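Local structure of dephospho-CoA kinase (Legionella pneumophila subsp. pneumophila, 4TTR) at residues Y137-E149 with R179-S191. The protein probably catalyses the last step of coenzyme A biosynthesis, the ATP-dependent phosphorylation of the 3'-hydroxyl of dephospho-CoA. Residues are numbered along the deposited sequence; the frame is centred on the assembly and turned at random.
Sequences YLQKVLLVIAPLE and RLEAADDVLINES
Leu-143 and Ile-145 each sit between two backbone bonds to segment 179-191, a worked example of how an outermost strand, here 185-188, joins the parallel sheet of a P-loop kinase. The N-H groups of Leu-143 and Ile-145 reach the carbonyls of Asp-185 and Leu-187, while their own carbonyls accept from Leu-187 N and Asn-189 N, the last, just past the strand, at 2.7 Å between Asn-189 N and Ile-145 O. At the entry to the ladder Val-141 O is gripped twice, by Asp-184 N and Asp-185 N, and Asp-184 turns its carboxylate back so that OD2 takes Val-141 N at 2.9 Å through its anti lone pair.

Apolar side chains meet on both faces of the sheet. On one, Leu-143, with CG anti to the backbone N (chi1 167°), sets CD2 3.6 Å from CD2 of Leu-180 in helix 177-182 and CB against Ala-183 CB; farther along, Ile-145 CG1 meets Val-186 CG1 at 3.9 Å. On the other, Leu-142 CD1 lies 4.1 Å from Leu-187 CB, and helix 192-213 covers both residues. Beyond the strands Pro-147 CD rests 3.8 Å from Glu-190 CB.

Among the charged groups, one water bridges Lys-140 NZ to Asp-185 OD2; Asp-185 OD1 forms a salt bridge with Lys-206. At the far end Asn-189 ND2 donates a hydrogen bond to Ser-27 O of the predicted ATP-binding loop.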
loop_
_atom_site.group_PDB
_atom_site.type_symbol
_atom_site.label_atom_id
_atom_site.label_comp_id
_atom_site.label_asym_id
_atom_site.label_seq_id
_atom_site.Cartn_x
_atom_site.Cartn_y
_atom_site.Cartn_z
ATOM N N TYR A 137 -2.765 -12.020 -10.047
ATOM C CA TYR A 137 -2.526 -13.290 -9.365
ATOM C C TYR A 137 -3.053 -13.324 -7.929
ATOM O O TYR A 137 -2.943 -14.344 -7.250
ATOM C CB TYR A 137 -1.026 -13.606 -9.365
ATOM C CG TYR A 137 -0.137 -12.466 -8.907
ATOM C CD1 TYR A 137 0.418 -11.583 -9.824
ATOM C CD2 TYR A 137 0.156 -12.283 -7.563
ATOM C CE1 TYR A 137 1.235 -10.547 -9.416
ATOM C CE2 TYR A 137 0.972 -11.249 -7.145
ATOM C CZ TYR A 137 1.507 -10.385 -8.074
ATOM O OH TYR A 137 2.317 -9.356 -7.660
ATOM N N LEU A 138 -3.626 -12.218 -7.469
ATOM C CA LEU A 138 -4.154 -12.146 -6.112
ATOM C C LEU A 138 -5.410 -12.998 -5.954
ATOM O O LEU A 138 -6.319 -12.919 -6.775
ATOM C CB LEU A 138 -4.465 -10.694 -5.744
ATOM C CG LEU A 138 -3.289 -9.717 -5.756
ATOM C CD1 LEU A 138 -3.774 -8.324 -5.393
ATOM C CD2 LEU A 138 -2.187 -10.169 -4.810
ATOM N N GLN A 139 -5.466 -13.807 -4.900
ATOM C CA GLN A 139 -6.673 -14.569 -4.597
ATOM C C GLN A 139 -7.710 -13.678 -3.932
ATOM O O GLN A 139 -8.911 -13.816 -4.162
ATOM C CB GLN A 139 -6.371 -15.752 -3.671
ATOM C CG GLN A 139 -5.652 -16.933 -4.297
ATOM C CD GLN A 139 -6.176 -17.284 -5.664
ATOM O OE1 GLN A 139 -7.353 -17.630 -5.837
ATOM N NE2 GLN A 139 -5.286 -17.227 -6.652
ATOM N N LYS A 140 -7.226 -12.778 -3.084
ATOM C CA LYS A 140 -8.087 -11.909 -2.301
ATOM C C LYS A 140 -7.528 -10.500 -2.267
ATOM O O LYS A 140 -6.322 -10.303 -2.414
ATOM C CB LYS A 140 -8.223 -12.432 -0.872
ATOM C CG LYS A 140 -8.808 -13.815 -0.759
ATOM C CD LYS A 140 -10.281 -13.811 -1.091
ATOM C CE LYS A 140 -10.964 -15.000 -0.470
ATOM N NZ LYS A 140 -12.391 -15.081 -0.845
ATOM N N VAL A 141 -8.416 -9.531 -2.072
ATOM C CA VAL A 141 -8.016 -8.165 -1.775
ATOM C C VAL A 141 -8.632 -7.753 -0.442
ATOM O O VAL A 141 -9.826 -7.953 -0.203
ATOM C CB VAL A 141 -8.442 -7.187 -2.890
ATOM C CG1 VAL A 141 -8.113 -5.746 -2.506
ATOM C CG2 VAL A 141 -7.756 -7.551 -4.202
ATOM N N LEU A 142 -7.791 -7.205 0.426
ATOM C CA LEU A 142 -8.211 -6.665 1.711
ATOM C C LEU A 142 -8.039 -5.152 1.682
ATOM O O LEU A 142 -6.952 -4.647 1.409
ATOM C CB LEU A 142 -7.399 -7.283 2.853
ATOM C CG LEU A 142 -7.545 -6.675 4.251
ATOM C CD1 LEU A 142 -8.980 -6.774 4.748
ATOM C CD2 LEU A 142 -6.601 -7.371 5.211
ATOM N N LEU A 143 -9.127 -4.443 1.945
ATOM C CA LEU A 143 -9.114 -2.988 1.987
ATOM C C LEU A 143 -9.359 -2.504 3.411
ATOM O O LEU A 143 -10.401 -2.787 3.998
ATOM C CB LEU A 143 -10.164 -2.423 1.033
ATOM C CG LEU A 143 -10.509 -0.939 1.161
ATOM C CD1 LEU A 143 -9.268 -0.068 1.030
ATOM C CD2 LEU A 143 -11.543 -0.574 0.111
ATOM N N VAL A 144 -8.386 -1.791 3.964
ATOM C CA VAL A 144 -8.510 -1.230 5.306
ATOM C C VAL A 144 -8.977 0.212 5.215
ATOM O O VAL A 144 -8.384 1.012 4.498
ATOM C CB VAL A 144 -7.178 -1.287 6.070
ATOM C CG1 VAL A 144 -7.360 -0.798 7.504
ATOM C CG2 VAL A 144 -6.622 -2.702 6.054
ATOM N N ILE A 145 -10.045 0.541 5.937
ATOM C CA ILE A 145 -10.548 1.905 5.952
ATOM C C ILE A 145 -10.768 2.390 7.376
ATOM O O ILE A 145 -11.000 1.597 8.287
ATOM C CB ILE A 145 -11.869 2.040 5.157
ATOM C CG1 ILE A 145 -12.980 1.178 5.763
ATOM C CG2 ILE A 145 -11.653 1.652 3.707
ATOM C CD1 ILE A 145 -14.349 1.756 5.554
ATOM N N ALA A 146 -10.686 3.701 7.552
ATOM C CA ALA A 146 -10.949 4.324 8.838
ATOM C C ALA A 146 -11.975 5.427 8.640
ATOM O O ALA A 146 -11.953 6.116 7.618
ATOM C CB ALA A 146 -9.672 4.876 9.435
ATOM N N PRO A 147 -12.888 5.597 9.606
ATOM C CA PRO A 147 -13.875 6.669 9.436
ATOM C C PRO A 147 -13.225 8.053 9.385
ATOM O O PRO A 147 -12.109 8.235 9.876
ATOM C CB PRO A 147 -14.780 6.521 10.667
ATOM C CG PRO A 147 -13.983 5.753 11.655
ATOM C CD PRO A 147 -13.078 4.858 10.865
ATOM N N LEU A 148 -13.935 9.001 8.780
ATOM C CA LEU A 148 -13.439 10.355 8.554
ATOM C C LEU A 148 -12.830 10.979 9.809
ATOM O O LEU A 148 -11.724 11.517 9.761
ATOM C CB LEU A 148 -14.584 11.221 8.018
ATOM C CG LEU A 148 -14.481 12.749 8.037
ATOM C CD1 LEU A 148 -13.201 13.249 7.411
ATOM C CD2 LEU A 148 -15.678 13.337 7.310
ATOM N N GLU A 149 -13.538 10.894 10.929
ATOM C CA GLU A 149 -13.048 11.463 12.180
ATOM C C GLU A 149 -11.677 10.889 12.552
ATOM O O GLU A 149 -10.745 11.632 12.862
ATOM C CB GLU A 149 -14.052 11.206 13.308
ATOM N N ARG A 179 -13.343 0.445 -5.521
ATOM C CA ARG A 179 -12.409 -0.402 -4.791
ATOM C C ARG A 179 -13.086 -1.120 -3.619
ATOM O O ARG A 179 -12.663 -2.205 -3.224
ATOM C CB ARG A 179 -11.229 0.430 -4.285
ATOM C CG ARG A 179 -10.408 1.077 -5.390
ATOM C CD ARG A 179 -9.716 0.045 -6.276
ATOM N NE ARG A 179 -9.033 0.672 -7.406
ATOM C CZ ARG A 179 -8.060 0.105 -8.114
ATOM N NH1 ARG A 179 -7.625 -1.114 -7.812
ATOM N NH2 ARG A 179 -7.513 0.765 -9.123
ATOM N N LEU A 180 -14.128 -0.509 -3.064
ATOM C CA LEU A 180 -14.901 -1.133 -1.993
ATOM C C LEU A 180 -15.692 -2.313 -2.544
ATOM O O LEU A 180 -15.766 -3.372 -1.919
ATOM C CB LEU A 180 -15.848 -0.121 -1.343
ATOM C CG LEU A 180 -15.254 0.889 -0.356
ATOM C CD1 LEU A 180 -16.226 2.036 -0.150
ATOM C CD2 LEU A 180 -14.928 0.234 0.981
ATOM N N GLU A 181 -16.280 -2.123 -3.719
ATOM C CA GLU A 181 -17.002 -3.192 -4.397
ATOM C C GLU A 181 -16.085 -4.369 -4.725
ATOM O O GLU A 181 -16.451 -5.526 -4.523
ATOM C CB GLU A 181 -17.645 -2.665 -5.681
ATOM C CG GLU A 181 -18.829 -1.742 -5.449
ATOM C CD GLU A 181 -19.271 -1.037 -6.716
ATOM O OE1 GLU A 181 -20.184 -1.547 -7.397
ATOM O OE2 GLU A 181 -18.700 0.027 -7.033
ATOM N N ALA A 182 -14.892 -4.061 -5.224
ATOM C CA ALA A 182 -13.968 -5.088 -5.693
ATOM C C ALA A 182 -13.363 -5.879 -4.539
ATOM O O ALA A 182 -13.112 -7.075 -4.666
ATOM C CB ALA A 182 -12.861 -4.456 -6.526
ATOM N N ALA A 183 -13.127 -5.204 -3.420
ATOM C CA ALA A 183 -12.484 -5.830 -2.274
ATOM C C ALA A 183 -13.301 -7.013 -1.773
ATOM O O ALA A 183 -14.527 -6.943 -1.694
ATOM C CB ALA A 183 -12.286 -4.815 -1.161
ATOM N N ASP A 184 -12.615 -8.102 -1.442
ATOM C CA ASP A 184 -13.274 -9.290 -0.912
ATOM C C ASP A 184 -13.591 -9.095 0.560
ATOM O O ASP A 184 -14.604 -9.578 1.058
ATOM C CB ASP A 184 -12.397 -10.523 -1.119
ATOM C CG ASP A 184 -12.092 -10.770 -2.578
ATOM O OD1 ASP A 184 -12.988 -11.278 -3.283
ATOM O OD2 ASP A 184 -10.970 -10.436 -3.023
ATOM N N ASP A 185 -12.722 -8.363 1.246
ATOM C CA ASP A 185 -12.945 -8.019 2.641
ATOM C C ASP A 185 -12.560 -6.568 2.898
ATOM O O ASP A 185 -11.554 -6.079 2.384
ATOM C CB ASP A 185 -12.151 -8.948 3.557
ATOM C CG ASP A 185 -12.511 -10.407 3.355
ATOM O OD1 ASP A 185 -13.576 -10.833 3.856
ATOM O OD2 ASP A 185 -11.733 -11.124 2.694
ATOM N N VAL A 186 -13.390 -5.890 3.684
ATOM C CA VAL A 186 -13.138 -4.525 4.104
ATOM C C VAL A 186 -13.028 -4.485 5.624
ATOM O O VAL A 186 -13.977 -4.812 6.332
ATOM C CB VAL A 186 -14.253 -3.576 3.632
ATOM C CG1 VAL A 186 -14.021 -2.162 4.154
ATOM C CG2 VAL A 186 -14.343 -3.581 2.110
ATOM N N LEU A 187 -11.859 -4.091 6.114
ATOM C CA LEU A 187 -11.628 -3.947 7.544
ATOM C C LEU A 187 -11.863 -2.500 7.946
ATOM O O LEU A 187 -11.053 -1.623 7.645
ATOM C CB LEU A 187 -10.205 -4.381 7.907
ATOM C CG LEU A 187 -9.919 -4.738 9.367
ATOM C CD1 LEU A 187 -8.533 -5.359 9.466
ATOM C CD2 LEU A 187 -10.020 -3.535 10.288
ATOM N N ILE A 188 -12.990 -2.252 8.607
ATOM C CA ILE A 188 -13.285 -0.927 9.126
ATOM C C ILE A 188 -12.530 -0.747 10.438
ATOM O O ILE A 188 -12.868 -1.366 11.445
ATOM C CB ILE A 188 -14.801 -0.709 9.349
ATOM C CG1 ILE A 188 -15.595 -1.163 8.118
ATOM C CG2 ILE A 188 -15.079 0.761 9.662
ATOM C CD1 ILE A 188 -17.104 -1.061 8.273
ATOM N N ASN A 189 -11.492 0.083 10.408
ATOM C CA ASN A 189 -10.666 0.351 11.582
ATOM C C ASN A 189 -11.214 1.551 12.337
ATOM O O ASN A 189 -10.732 2.670 12.166
ATOM C CB ASN A 189 -9.211 0.592 11.165
ATOM C CG ASN A 189 -8.305 0.913 12.341
ATOM O OD1 ASN A 189 -8.644 0.661 13.494
ATOM N ND2 ASN A 189 -7.141 1.472 12.048
ATOM N N GLU A 190 -12.220 1.306 13.174
ATOM C CA GLU A 190 -13.005 2.381 13.771
ATOM C C GLU A 190 -12.985 2.403 15.302
ATOM O O GLU A 190 -13.713 3.187 15.910
ATOM C CB GLU A 190 -14.460 2.288 13.283
ATOM C CG GLU A 190 -15.067 0.889 13.341
ATOM C CD GLU A 190 -16.562 0.877 13.039
ATOM O OE1 GLU A 190 -17.219 -0.145 13.327
ATOM O OE2 GLU A 190 -17.083 1.884 12.515
ATOM N N SER A 191 -12.156 1.573 15.934
ATOM C CA SER A 191 -12.145 1.541 17.396
ATOM C C SER A 191 -10.916 0.904 18.046
ATOM O O SER A 191 -11.030 -0.121 18.716
ATOM C CB SER A 191 -13.390 0.805 17.891
ATOM O OG SER A 191 -13.300 -0.582 17.625
HETATM O O HOH W 1 -12.949 -13.302 1.685
HETATM O O HOH W 2 -12.369 -14.551 -3.408
#